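Local atomic coordinates of glutathione S-transferase delta (Bombyx mori, PDB entry 3VK9), a protein that probably transfers glutathione to electrophilic substrates, as a homodimeric delta-class glutathione transferase of the silkmoth. Residues Thr2-Tyr7 / Asn27-Leu32. Residues are numbered along the deposited sequence; the frame is centred on the assembly and turned at random.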
# COMPACT_ATOMS: atom_id res chain seq x y z
N THR A 2 23.79 1.81 15.60
CA THR A 2 23.44 0.92 14.50
C THR A 2 21.94 0.62 14.41
O THR A 2 21.17 0.72 15.38
CB THR A 2 24.26 -0.38 14.52
OG1 THR A 2 25.61 -0.09 14.90
CG2 THR A 2 24.26 -1.04 13.15
N ILE A 3 21.55 0.25 13.21
CA ILE A 3 20.16 0.02 12.87
C ILE A 3 19.96 -1.44 12.50
O ILE A 3 20.70 -1.99 11.69
CB ILE A 3 19.73 0.90 11.69
CG1 ILE A 3 19.58 2.35 12.12
CG2 ILE A 3 18.41 0.42 11.12
CD1 ILE A 3 18.91 3.20 11.07
N ASP A 4 18.95 -2.07 13.11
CA ASP A 4 18.68 -3.49 12.89
C ASP A 4 17.62 -3.74 11.83
O ASP A 4 16.63 -3.01 11.76
CB ASP A 4 18.24 -4.16 14.20
CG ASP A 4 19.29 -4.06 15.29
OD1 ASP A 4 18.91 -4.15 16.48
OD2 ASP A 4 20.49 -3.88 14.97
N LEU A 5 17.83 -4.76 11.00
CA LEU A 5 16.80 -5.24 10.08
C LEU A 5 16.54 -6.72 10.32
O LEU A 5 17.39 -7.56 10.05
CB LEU A 5 17.22 -5.02 8.63
CG LEU A 5 16.12 -5.38 7.62
CD1 LEU A 5 15.04 -4.31 7.64
CD2 LEU A 5 16.65 -5.55 6.18
N TYR A 6 15.36 -7.03 10.84
CA TYR A 6 14.88 -8.41 10.91
C TYR A 6 14.28 -8.83 9.57
O TYR A 6 13.40 -8.15 9.07
CB TYR A 6 13.84 -8.55 12.01
CG TYR A 6 14.42 -8.23 13.37
CD1 TYR A 6 14.50 -6.91 13.81
CD2 TYR A 6 14.91 -9.24 14.19
CE1 TYR A 6 15.04 -6.61 15.06
CE2 TYR A 6 15.46 -8.94 15.44
CZ TYR A 6 15.51 -7.62 15.86
OH TYR A 6 16.06 -7.31 17.10
N TYR A 7 14.75 -9.95 9.02
CA TYR A 7 14.38 -10.37 7.68
C TYR A 7 14.57 -11.88 7.46
O TYR A 7 15.16 -12.59 8.29
CB TYR A 7 15.28 -9.64 6.67
CG TYR A 7 16.62 -10.33 6.51
CD1 TYR A 7 17.50 -10.45 7.58
CD2 TYR A 7 16.99 -10.90 5.29
CE1 TYR A 7 18.71 -11.11 7.45
CE2 TYR A 7 18.21 -11.56 5.15
CZ TYR A 7 19.06 -11.66 6.23
OH TYR A 7 20.26 -12.31 6.08
N ASN A 27 25.00 0.30 5.93
CA ASN A 27 25.34 -0.91 6.67
C ASN A 27 24.33 -1.21 7.76
O ASN A 27 24.48 -0.79 8.90
CB ASN A 27 26.75 -0.80 7.27
CG ASN A 27 27.12 -2.04 8.08
OD1 ASN A 27 26.46 -3.08 8.01
ND2 ASN A 27 28.21 -1.94 8.85
N LEU A 28 23.29 -1.96 7.40
CA LEU A 28 22.31 -2.43 8.36
C LEU A 28 22.79 -3.67 9.09
O LEU A 28 23.47 -4.52 8.52
CB LEU A 28 21.00 -2.75 7.66
CG LEU A 28 20.37 -1.62 6.85
CD1 LEU A 28 19.21 -2.19 6.06
CD2 LEU A 28 19.91 -0.50 7.79
N ASN A 29 22.42 -3.80 10.35
CA ASN A 29 22.70 -5.00 11.09
C ASN A 29 21.62 -6.03 10.76
O ASN A 29 20.50 -5.94 11.25
CB ASN A 29 22.70 -4.72 12.59
CG ASN A 29 23.00 -5.95 13.41
OD1 ASN A 29 23.77 -6.82 12.99
ND2 ASN A 29 22.39 -6.04 14.59
N LEU A 30 21.96 -7.00 9.91
CA LEU A 30 20.96 -7.95 9.45
C LEU A 30 20.72 -9.01 10.50
O LEU A 30 21.66 -9.59 11.01
CB LEU A 30 21.40 -8.62 8.16
CG LEU A 30 21.61 -7.68 6.97
CD1 LEU A 30 21.96 -8.50 5.73
CD2 LEU A 30 20.37 -6.80 6.73
N LYS A 31 19.46 -9.24 10.83
CA LYS A 31 19.12 -10.24 11.83
C LYS A 31 18.13 -11.24 11.26
O LYS A 31 16.93 -10.96 11.14
CB LYS A 31 18.54 -9.57 13.06
CG LYS A 31 19.53 -8.61 13.71
CD LYS A 31 18.98 -8.07 15.02
CE LYS A 31 19.19 -9.07 16.16
NZ LYS A 31 18.52 -8.65 17.44
N LEU A 32 18.64 -12.42 10.91
CA LEU A 32 17.83 -13.45 10.28
C LEU A 32 16.74 -13.88 11.25
O LEU A 32 17.03 -14.14 12.40
CB LEU A 32 18.72 -14.63 9.94
CG LEU A 32 18.09 -15.68 9.03
CD1 LEU A 32 17.79 -15.02 7.70
CD2 LEU A 32 19.05 -16.85 8.86
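The ammonium NZ of K31 donates a hydrogen bond to Y6 OH at 2.8 Å, and the rest of the lysine lies alongside the ring, pointing the same way. K31 CB sits over the ring face, 4.2 Å from the centroid of Y6, in a CH-pi contact; CD touches CE2 and CZ, and a bend at chi3 (81°) brings NZ round to the hydroxyl. Were Y6 an alanine, the hydroxyl and the ring would both be gone, and the end of K31 would probably be freed to swing. D4 is next on the same sheet face: its OD2 accepts N29 ND2 at 2.9 Å, nearly straight (165°), the donor coming from above the carboxylate plane while the acceptor lies in the plane of the amide. D4 CG also packs against K31 CD, and the lysine's positive charge is near enough to be likely to stabilise the carboxylate. Beneath these side chains the two backbones pair in parallel: N29 N to I3 O, L5 N to N29 O, K31 N to L5 O, and a longer Y7 N to K31 O of 3.2 Å. The other face is apolar. L5 CD2 meets L30 CD2 at 4.0 Å, and the Y7 ring lies across the strand, its CE1 against L30 CB at 3.7 Å and L32 CD1 over its face. L5 and L30 also touch V17 and L18 of helix 12-24, which packs on this side, while strand 56-59 hydrogen-bonds to D4 and Y6 along the far edge of strand 4-7. Strand 4-7, helix 12-24 and strand 29-32 thus form the beta-alpha-beta unit that opens the thioredoxin-like N-terminal domain of glutathione transferases.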